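Local coordinates for protein tyrosine--tRNA ligase, mitochondrial (Emericella nidulans, PDB 5IHX) that probably catalyses, in mitochondria, the ATP-dependent attachment of L-tyrosine to its cognate tRNA, releasing AMP and diphosphate, at residues A[23-26]-A[27-30]; A[38-41]-A[42-46]; A[54-57]-A[58-61]; A[90-93]-A[94-97]. All blocks are in the same frame, centred on the assembly; numbering follows the deposited sequence.

The four contacts are single-helix contacts that follow one another along the N-terminal part of the chain: interaction 1 on helix 16-30, interaction 2 on helix 37-44, interaction 3 on helix 54-63 and interaction 4 on helix 84-95. Centres of neighbouring contacts lie about 13 to 18 Å apart. Interaction 2 joins the others: the Glu42 to Arg54 salt bridge ties it to interaction 3, His40 packs against Trp92 and Trp96 of interaction 4, and Glu39 meets Ile29 of interaction 1. Interaction 4 alone belongs to a beta-alpha-beta unit, so the set packs the N-terminal helices against the Rossmann-type sheet of the class I catalytic fold, which holds the bound tyrosine.

Interaction 1: residues A[23-26]-A[27-30]; sequences AQFA and QEIK
Gln24 and Glu28, one helical turn apart, join through their side chains: NE2 of Gln24 donates to OE2 of Glu28 over 2.7 Å. The carboxylate oxygen is met on its anti side, and the amide and carboxylate planes stand 81° apart, so the two flat ends are almost perpendicular. Gln24 reaches Glu28 because CG lies anti to its backbone N (chi1 176°) and the chain then bends at chi2; Glu28 comes extended from beside its backbone N. The other oxygen, Glu28 OE1, lies 4.3 Å from Phe25 CD1 and is held by a salt bridge to Arg34, so the carboxylate is gripped at both oxygens, an arrangement that would be expected to favour its charged form.

Beneath these side chains run the backbone bonds of the helix, among them Ile29 N to Phe25 O at 2.8 Å and Lys30 N to Ala26 O at 3.1 Å. Ile29 lays CG1 against the Phe25 carbonyl, 3.2 Å from Phe25 O, while Lys30 CG passes 3.3 Å from Ala26 O before its chain runs on, extended, to a salt bridge with Glu63. Gln27 turns its amide to Glu31. The contact is a surface one on the last turns of helix 16-30, where Ala26 packs on Thr62 and Ile29 on Thr62 and His58 of helix 54-63, and Phe25 lies against Arg34 in the loop leading to helix 37-44.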
loop_
_atom_site.group_PDB
_atom_site.type_symbol
_atom_site.label_atom_id
_atom_site.label_comp_id
_atom_site.label_asym_id
_atom_site.label_seq_id
_atom_site.Cartn_x
_atom_site.Cartn_y
_atom_site.Cartn_z
ATOM N N ALA A 23 13.757 -28.967 -27.118
ATOM C CA ALA A 23 12.952 -30.178 -27.221
ATOM C C ALA A 23 13.861 -31.388 -27.381
ATOM O O ALA A 23 13.615 -32.444 -26.797
ATOM C CB ALA A 23 11.979 -30.082 -28.384
ATOM N N GLN A 24 14.907 -31.229 -28.185
ATOM C CA GLN A 24 15.894 -32.283 -28.370
ATOM C C GLN A 24 16.563 -32.603 -27.034
ATOM O O GLN A 24 16.687 -33.770 -26.665
ATOM C CB GLN A 24 16.934 -31.870 -29.416
ATOM C CG GLN A 24 18.066 -32.873 -29.618
ATOM C CD GLN A 24 17.575 -34.245 -30.042
ATOM O OE1 GLN A 24 16.458 -34.394 -30.538
ATOM N NE2 GLN A 24 18.413 -35.259 -29.849
ATOM N N PHE A 25 17.003 -31.566 -26.324
ATOM C CA PHE A 25 17.592 -31.744 -24.999
ATOM C C PHE A 25 16.641 -32.492 -24.065
ATOM O O PHE A 25 17.067 -33.355 -23.297
ATOM C CB PHE A 25 17.966 -30.397 -24.368
ATOM C CG PHE A 25 19.090 -29.668 -25.068
ATOM C CD1 PHE A 25 19.915 -30.316 -25.973
ATOM C CD2 PHE A 25 19.337 -28.334 -24.784
ATOM C CE1 PHE A 25 20.950 -29.639 -26.600
ATOM C CE2 PHE A 25 20.369 -27.653 -25.406
ATOM C CZ PHE A 25 21.178 -28.307 -26.312
ATOM N N ALA A 26 15.357 -32.157 -24.134
ATOM C CA ALA A 26 14.359 -32.755 -23.253
ATOM C C ALA A 26 14.309 -34.270 -23.424
ATOM O O ALA A 26 14.279 -35.009 -22.438
ATOM C CB ALA A 26 12.986 -32.151 -23.514
ATOM N N GLN A 27 14.295 -34.730 -24.670
ATOM C CA GLN A 27 14.290 -36.161 -24.944
ATOM C C GLN A 27 15.569 -36.803 -24.414
ATOM O O GLN A 27 15.528 -37.862 -23.794
ATOM C CB GLN A 27 14.148 -36.434 -26.442
ATOM C CG GLN A 27 14.104 -37.919 -26.784
ATOM C CD GLN A 27 13.971 -38.183 -28.271
ATOM O OE1 GLN A 27 14.025 -37.261 -29.086
ATOM N NE2 GLN A 27 13.795 -39.449 -28.631
ATOM N N GLU A 28 16.701 -36.152 -24.658
ATOM C CA GLU A 28 17.986 -36.672 -24.211
ATOM C C GLU A 28 18.059 -36.731 -22.688
ATOM O O GLU A 28 18.725 -37.603 -22.130
ATOM C CB GLU A 28 19.129 -35.823 -24.770
ATOM C CG GLU A 28 19.262 -35.904 -26.285
ATOM C CD GLU A 28 20.365 -35.019 -26.832
ATOM O OE1 GLU A 28 21.139 -34.460 -26.029
ATOM O OE2 GLU A 28 20.457 -34.885 -28.071
ATOM N N ILE A 29 17.374 -35.812 -22.015
ATOM C CA ILE A 29 17.356 -35.816 -20.557
ATOM C C ILE A 29 16.563 -37.006 -20.029
ATOM O O ILE A 29 16.998 -37.692 -19.103
ATOM C CB ILE A 29 16.763 -34.506 -19.992
ATOM C CG1 ILE A 29 17.762 -33.361 -20.154
ATOM C CG2 ILE A 29 16.401 -34.656 -18.512
ATOM C CD1 ILE A 29 17.144 -31.980 -20.019
ATOM N N LYS A 30 15.398 -37.243 -20.621
ATOM C CA LYS A 30 14.541 -38.346 -20.207
ATOM C C LYS A 30 15.183 -39.692 -20.531
ATOM O O LYS A 30 14.914 -40.696 -19.873
ATOM C CB LYS A 30 13.174 -38.242 -20.885
ATOM C CG LYS A 30 12.400 -36.983 -20.539
ATOM C CD LYS A 30 11.247 -36.772 -21.505
ATOM C CE LYS A 30 10.579 -35.427 -21.297
ATOM N NZ LYS A 30 9.488 -35.202 -22.286
#

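Interaction 2: residues A[38-41]-A[42-46]; sequences VEHL and EERGL
The imidazole of His40 carries Arg44 on one face: CG sits 3.8 Å above the ring plane, offset toward the rim, in a CH-pi contact whose carbon is 4.1 Å from the ring centroid. Arg44 CD follows, 3.8 Å from His40 CE1. The guanidinium beyond is inclined 36° to the ring, and its donors go elsewhere, NE to the carbonyl of Lys329 and NH1 to that of Leu334. Trp92 meets the same imidazole edge-to-face, and Trp96 packs on it with planes inclined. With its CG anti to the carbonyl carbon (chi1 -54°), the Arg44 chain starts over the ring, and the bend at chi2 keeps CD beside CE1.

Farther round the helix, the extended chain of Glu42 passes across Val38. Its CD lies 3.8 Å from Val38 CG1, and its OE2 lies 3.4 Å from Glu39 CA. The OE1 end is claimed by Arg54 of helix 54-63, in a salt bridge that ties the two helices together. Glu39, by contrast, turns OE1 back to the amide of Ser36 just before the helix.

At the C-terminal end, Leu41 O accepts from Leu46 N at 3.0 Å, nearly straight at 176°, with a weak bond from Gly45 N beside it. The turn brings Leu46 CD1 to 3.8 Å from Leu41 CD2, and both leucines pack on Val89 of helix 84-95. Gly45 N also makes a weak bond to Glu42 O. With Gly45 at positive phi as the C-prime residue, this is a Schellman motif ending helix 37-44, closed by the apolar pair Leu41 and Leu46.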
loop_
_atom_site.group_PDB
_atom_site.type_symbol
_atom_site.label_atom_id
_atom_site.label_comp_id
_atom_site.label_asym_id
_atom_site.label_seq_id
_atom_site.Cartn_x
_atom_site.Cartn_y
_atom_site.Cartn_z
ATOM N N VAL A 38 17.960 -28.588 -13.323
ATOM C CA VAL A 38 17.803 -28.929 -11.913
ATOM C C VAL A 38 18.823 -29.982 -11.486
ATOM O O VAL A 38 19.510 -29.818 -10.479
ATOM C CB VAL A 38 16.379 -29.446 -11.609
ATOM C CG1 VAL A 38 16.273 -29.948 -10.169
ATOM C CG2 VAL A 38 15.357 -28.354 -11.866
ATOM N N GLU A 39 18.893 -31.073 -12.243
ATOM C CA GLU A 39 19.845 -32.142 -11.964
ATOM C C GLU A 39 21.260 -31.581 -11.926
ATOM O O GLU A 39 22.083 -31.985 -11.107
ATOM C CB GLU A 39 19.732 -33.248 -13.016
ATOM C CG GLU A 39 18.412 -34.009 -12.958
ATOM C CD GLU A 39 18.212 -34.943 -14.138
ATOM O OE1 GLU A 39 18.694 -34.625 -15.247
ATOM O OE2 GLU A 39 17.557 -35.992 -13.960
ATOM N N HIS A 40 21.531 -30.640 -12.821
ATOM C CA HIS A 40 22.823 -29.978 -12.859
ATOM C C HIS A 40 23.091 -29.190 -11.579
ATOM O O HIS A 40 24.159 -29.317 -10.985
ATOM C CB HIS A 40 22.914 -29.043 -14.061
ATOM C CG HIS A 40 24.122 -28.167 -14.038
ATOM N ND1 HIS A 40 25.395 -28.653 -14.243
ATOM C CD2 HIS A 40 24.259 -26.841 -13.803
ATOM C CE1 HIS A 40 26.263 -27.662 -14.151
ATOM N NE2 HIS A 40 25.598 -26.553 -13.885
ATOM N N LEU A 41 22.120 -28.388 -11.151
ATOM C CA LEU A 41 22.280 -27.572 -9.948
ATOM C C LEU A 41 22.439 -28.437 -8.706
ATOM O O LEU A 41 23.197 -28.097 -7.796
ATOM C CB LEU A 41 21.092 -26.624 -9.766
ATOM C CG LEU A 41 20.974 -25.435 -10.723
ATOM C CD1 LEU A 41 19.739 -24.614 -10.383
ATOM C CD2 LEU A 41 22.217 -24.557 -10.689
ATOM N N GLU A 42 21.714 -29.548 -8.666
ATOM C CA GLU A 42 21.821 -30.479 -7.551
ATOM C C GLU A 42 23.238 -31.032 -7.462
ATOM O O GLU A 42 23.791 -31.192 -6.374
ATOM C CB GLU A 42 20.809 -31.615 -7.712
ATOM C CG GLU A 42 19.385 -31.206 -7.360
ATOM C CD GLU A 42 18.345 -32.195 -7.853
ATOM O OE1 GLU A 42 17.253 -32.261 -7.250
ATOM O OE2 GLU A 42 18.611 -32.895 -8.853
ATOM N N GLU A 43 23.824 -31.320 -8.618
ATOM C CA GLU A 43 25.201 -31.792 -8.678
ATOM C C GLU A 43 26.175 -30.724 -8.180
ATOM O O GLU A 43 27.204 -31.048 -7.586
ATOM C CB GLU A 43 25.554 -32.223 -10.102
ATOM C CG GLU A 43 26.871 -32.975 -10.210
ATOM C CD GLU A 43 27.121 -33.527 -11.603
ATOM O OE1 GLU A 43 26.614 -32.939 -12.579
ATOM O OE2 GLU A 43 27.824 -34.554 -11.718
ATOM N N ARG A 44 25.860 -29.454 -8.431
ATOM C CA ARG A 44 26.706 -28.361 -7.958
ATOM C C ARG A 44 26.448 -28.083 -6.473
ATOM O O ARG A 44 27.208 -27.359 -5.829
ATOM C CB ARG A 44 26.477 -27.080 -8.764
ATOM C CG ARG A 44 26.636 -27.247 -10.271
ATOM C CD ARG A 44 27.998 -27.755 -10.725
ATOM N NE ARG A 44 29.148 -26.980 -10.273
ATOM C CZ ARG A 44 30.369 -27.117 -10.785
ATOM N NH1 ARG A 44 30.581 -27.985 -11.767
ATOM N NH2 ARG A 44 31.377 -26.387 -10.330
ATOM N N GLY A 45 25.359 -28.633 -5.943
ATOM C CA GLY A 45 24.990 -28.420 -4.553
ATOM C C GLY A 45 24.400 -27.040 -4.312
ATOM O O GLY A 45 24.520 -26.486 -3.218
ATOM N N LEU A 46 23.750 -26.489 -5.332
ATOM C CA LEU A 46 23.237 -25.124 -5.273
ATOM C C LEU A 46 21.763 -25.024 -4.872
ATOM O O LEU A 46 21.267 -23.922 -4.635
ATOM C CB LEU A 46 23.447 -24.439 -6.626
ATOM C CG LEU A 46 24.874 -23.967 -6.915
ATOM C CD1 LEU A 46 25.011 -23.513 -8.361
ATOM C CD2 LEU A 46 25.281 -22.842 -5.965
#

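Interaction 3: residues A[54-57]-A[58-61]; sequences RDLL and HRVF
Arg54 and His58 lie side by side and point the same way, guanidinium and imidazole planes only 9° apart. From its CB the Arg54 chain sets out with CG trans to N (chi1 179°) and bends at chi2, which carries the far end forward, toward His58 in the next turn. NE leaves the segment for a salt bridge with Glu42 of helix 37-44. CZ rests 4.1 Å from His58 CB, and NH1 is closer still, 3.8 Å from the same carbon, which sits over one face of the guanidinium near its rim. At the edge, NH1 donates to Asp55 OD1 at 3.1 Å in a salt bridge close to the guanidinium plane. Carboxylates thus hold the group at NE and NH1, fixing its rotation and probably stabilising its charge.

Elsewhere on the helix Leu56 CD1 sits over one face of the Arg59 guanidinium, 3.8 Å from NH2, and touches Val60 CG2 at 4.1 Å. Leu57 runs alongside Phe61, with Leu57 CD1 3.7 Å from Phe61 CE2. Leu57 continues inward to strand 277-280 and Val38, and Phe61 to Val38 and Phe37. Asp55 and Arg59 lie on the exposed side, while Arg54 and His58 border helix 37-44. These i to i+4 pairs (Arg54-His58, Leu56-Val60, Leu57-Phe61), with one i to i+3 contact, Leu56-Arg59, are the pattern of an amphipathic helix.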
loop_
_atom_site.group_PDB
_atom_site.type_symbol
_atom_site.label_atom_id
_atom_site.label_comp_id
_atom_site.label_asym_id
_atom_site.label_seq_id
_atom_site.Cartn_x
_atom_site.Cartn_y
_atom_site.Cartn_z
ATOM N N ARG A 54 9.908 -30.632 -6.129
ATOM C CA ARG A 54 11.195 -30.742 -6.809
ATOM C C ARG A 54 11.045 -31.370 -8.194
ATOM O O ARG A 54 11.605 -30.869 -9.169
ATOM C CB ARG A 54 12.189 -31.547 -5.956
ATOM C CG ARG A 54 13.571 -31.740 -6.597
ATOM C CD ARG A 54 13.619 -32.965 -7.508
ATOM N NE ARG A 54 14.887 -33.109 -8.214
ATOM C CZ ARG A 54 15.059 -33.908 -9.262
ATOM N NH1 ARG A 54 14.043 -34.626 -9.723
ATOM N NH2 ARG A 54 16.241 -33.986 -9.856
ATOM N N ASP A 55 10.302 -32.469 -8.280
ATOM C CA ASP A 55 10.131 -33.165 -9.553
ATOM C C ASP A 55 9.447 -32.272 -10.577
ATOM O O ASP A 55 9.747 -32.351 -11.768
ATOM C CB ASP A 55 9.326 -34.456 -9.369
ATOM C CG ASP A 55 10.074 -35.504 -8.563
ATOM O OD1 ASP A 55 11.324 -35.496 -8.581
ATOM O OD2 ASP A 55 9.410 -36.340 -7.915
ATOM N N LEU A 56 8.536 -31.421 -10.119
ATOM C CA LEU A 56 7.877 -30.482 -11.018
ATOM C C LEU A 56 8.876 -29.446 -11.532
ATOM O O LEU A 56 8.869 -29.107 -12.713
ATOM C CB LEU A 56 6.706 -29.788 -10.323
ATOM C CG LEU A 56 5.986 -28.723 -11.153
ATOM C CD1 LEU A 56 5.517 -29.293 -12.488
ATOM C CD2 LEU A 56 4.816 -28.137 -10.381
ATOM N N LEU A 57 9.736 -28.958 -10.642
ATOM C CA LEU A 57 10.775 -28.004 -11.023
ATOM C C LEU A 57 11.648 -28.608 -12.112
ATOM O O LEU A 57 11.940 -27.969 -13.123
ATOM C CB LEU A 57 11.627 -27.617 -9.813
ATOM C CG LEU A 57 12.651 -26.498 -10.036
ATOM C CD1 LEU A 57 11.968 -25.158 -10.249
ATOM C CD2 LEU A 57 13.624 -26.426 -8.871
ATOM N N HIS A 58 12.062 -29.850 -11.890
ATOM C CA HIS A 58 12.811 -30.609 -12.883
ATOM C C HIS A 58 12.058 -30.705 -14.209
ATOM O O HIS A 58 12.646 -30.495 -15.272
ATOM C CB HIS A 58 13.142 -32.000 -12.336
ATOM C CG HIS A 58 13.645 -32.956 -13.370
ATOM N ND1 HIS A 58 14.953 -32.965 -13.805
ATOM C CD2 HIS A 58 13.026 -33.970 -14.023
ATOM C CE1 HIS A 58 15.109 -33.922 -14.705
ATOM N NE2 HIS A 58 13.954 -34.546 -14.851
ATOM N N ARG A 59 10.767 -31.025 -14.157
ATOM C CA ARG A 59 9.986 -31.145 -15.388
ATOM C C ARG A 59 9.883 -29.802 -16.111
ATOM O O ARG A 59 9.981 -29.744 -17.335
ATOM C CB ARG A 59 8.575 -31.675 -15.123
ATOM C CG ARG A 59 8.467 -33.194 -15.110
ATOM C CD ARG A 59 7.043 -33.663 -15.393
ATOM N NE ARG A 59 6.079 -33.302 -14.354
ATOM C CZ ARG A 59 4.842 -32.868 -14.596
ATOM N NH1 ARG A 59 4.396 -32.739 -15.843
ATOM N NH2 ARG A 59 4.038 -32.563 -13.587
ATOM N N VAL A 60 9.674 -28.729 -15.353
ATOM C CA VAL A 60 9.548 -27.397 -15.941
ATOM C C VAL A 60 10.792 -27.032 -16.748
ATOM O O VAL A 60 10.689 -26.596 -17.895
ATOM C CB VAL A 60 9.301 -26.317 -14.854
ATOM C CG1 VAL A 60 9.493 -24.907 -15.422
ATOM C CG2 VAL A 60 7.906 -26.453 -14.271
ATOM N N PHE A 61 11.965 -27.217 -16.149
ATOM C CA PHE A 61 13.217 -26.862 -16.809
ATOM C C PHE A 61 13.552 -27.817 -17.947
ATOM O O PHE A 61 14.205 -27.430 -18.915
ATOM C CB PHE A 61 14.363 -26.831 -15.798
ATOM C CG PHE A 61 14.474 -25.532 -15.053
ATOM C CD1 PHE A 61 14.933 -24.393 -15.694
ATOM C CD2 PHE A 61 14.121 -25.447 -13.718
ATOM C CE1 PHE A 61 15.036 -23.193 -15.018
ATOM C CE2 PHE A 61 14.226 -24.249 -13.033
ATOM C CZ PHE A 61 14.683 -23.121 -13.684
#

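Interaction 4: residues A[90-93]-A[94-97]; sequences LAWG and YVWG
Tyr94 touches the preceding turn through its CB, 3.5 Å from Leu90 O, the carbonyl that also takes its backbone N-H at 2.8 Å. A chi1 of 178° turns the ring away from the backbone N and carries it off to meet Trp162 edge-to-face. Val95 comes next: its CG2 lies between backbone N and carbonyl carbon, which presses it to 3.2 Å from Trp92 O and 3.9 Å from Trp92 CE3.

Trp96 then lies against the same carbonyl, CD1 3.2 Å from Trp92 O, while its N donates to that oxygen at 2.9 Å. The two indoles cross at a slant, with Trp96 CD1 at 4.1 Å from Trp92 CE3. Gly97, at positive phi, turns the chain out of the helix in a Schellman motif, its N bonding to Tyr94 O.

Helix 84-95 is the crossover of a beta-alpha-beta unit between strands 68-72 and 100-104. Leu90 packs on Ile68 and Ala70 of the first strand, and Ala91 and Tyr94 on Ile147 of helix 126-153. The two tryptophans face helix 37-44, where Trp96 meets Phe37 edge-to-face and Trp92 touches it too.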
loop_
_atom_site.group_PDB
_atom_site.type_symbol
_atom_site.label_atom_id
_atom_site.label_comp_id
_atom_site.label_asym_id
_atom_site.label_seq_id
_atom_site.Cartn_x
_atom_site.Cartn_y
_atom_site.Cartn_z
ATOM N N LEU A 90 22.035 -18.033 -11.448
ATOM C CA LEU A 90 21.720 -17.267 -12.650
ATOM C C LEU A 90 22.864 -17.342 -13.659
ATOM O O LEU A 90 22.635 -17.361 -14.868
ATOM C CB LEU A 90 21.423 -15.802 -12.310
ATOM C CG LEU A 90 20.204 -15.491 -11.438
ATOM C CD1 LEU A 90 20.002 -13.984 -11.353
ATOM C CD2 LEU A 90 18.943 -16.176 -11.950
ATOM N N ALA A 91 24.094 -17.383 -13.157
ATOM C CA ALA A 91 25.261 -17.523 -14.017
ATOM C C ALA A 91 25.171 -18.822 -14.807
ATOM O O ALA A 91 25.378 -18.842 -16.021
ATOM C CB ALA A 91 26.540 -17.484 -13.199
ATOM N N TRP A 92 24.857 -19.908 -14.110
ATOM C CA TRP A 92 24.665 -21.197 -14.761
ATOM C C TRP A 92 23.521 -21.123 -15.763
ATOM O O TRP A 92 23.642 -21.598 -16.894
ATOM C CB TRP A 92 24.392 -22.288 -13.728
ATOM C CG TRP A 92 25.631 -22.848 -13.109
ATOM C CD1 TRP A 92 25.977 -22.820 -11.790
ATOM C CD2 TRP A 92 26.696 -23.523 -13.788
ATOM N NE1 TRP A 92 27.187 -23.442 -11.605
ATOM C CE2 TRP A 92 27.648 -23.885 -12.818
ATOM C CE3 TRP A 92 26.931 -23.866 -15.123
ATOM C CZ2 TRP A 92 28.820 -24.566 -13.138
ATOM C CZ3 TRP A 92 28.093 -24.544 -15.441
ATOM C CH2 TRP A 92 29.024 -24.884 -14.453
ATOM N N GLY A 93 22.408 -20.541 -15.330
ATOM C CA GLY A 93 21.255 -20.361 -16.192
ATOM C C GLY A 93 21.617 -19.644 -17.478
ATOM O O GLY A 93 21.219 -20.064 -18.564
ATOM N N TYR A 94 22.393 -18.571 -17.356
ATOM C CA TYR A 94 22.789 -17.776 -18.513
ATOM C C TYR A 94 23.560 -18.616 -19.527
ATOM O O TYR A 94 23.210 -18.644 -20.707
ATOM C CB TYR A 94 23.638 -16.578 -18.078
ATOM C CG TYR A 94 24.122 -15.720 -19.227
ATOM C CD1 TYR A 94 23.222 -15.067 -20.062
ATOM C CD2 TYR A 94 25.481 -15.563 -19.479
ATOM C CE1 TYR A 94 23.662 -14.277 -21.115
ATOM C CE2 TYR A 94 25.930 -14.779 -20.528
ATOM C CZ TYR A 94 25.018 -14.140 -21.344
ATOM O OH TYR A 94 25.464 -13.362 -22.387
ATOM N N VAL A 95 24.603 -19.304 -19.072
ATOM C CA VAL A 95 25.439 -20.084 -19.981
ATOM C C VAL A 95 24.723 -21.353 -20.450
ATOM O O VAL A 95 25.167 -22.006 -21.395
ATOM C CB VAL A 95 26.799 -20.458 -19.336
ATOM C CG1 VAL A 95 27.550 -19.198 -18.925
ATOM C CG2 VAL A 95 26.615 -21.384 -18.139
ATOM N N TRP A 96 23.622 -21.700 -19.788
ATOM C CA TRP A 96 22.772 -22.800 -20.242
ATOM C C TRP A 96 21.754 -22.351 -21.291
ATOM O O TRP A 96 21.045 -23.176 -21.869
ATOM C CB TRP A 96 22.043 -23.439 -19.056
ATOM C CG TRP A 96 22.792 -24.597 -18.478
ATOM C CD1 TRP A 96 24.062 -24.585 -17.982
ATOM C CD2 TRP A 96 22.321 -25.941 -18.348
ATOM N NE1 TRP A 96 24.412 -25.842 -17.548
ATOM C CE2 TRP A 96 23.359 -26.692 -17.760
ATOM C CE3 TRP A 96 21.123 -26.585 -18.668
ATOM C CZ2 TRP A 96 23.235 -28.051 -17.487
ATOM C CZ3 TRP A 96 21.001 -27.932 -18.394
ATOM C CH2 TRP A 96 22.051 -28.651 -17.810
ATOM N N GLY A 97 21.686 -21.048 -21.539
ATOM C CA GLY A 97 20.793 -20.511 -22.553
ATOM C C GLY A 97 19.409 -20.177 -22.026
ATOM O O GLY A 97 18.481 -19.953 -22.804
#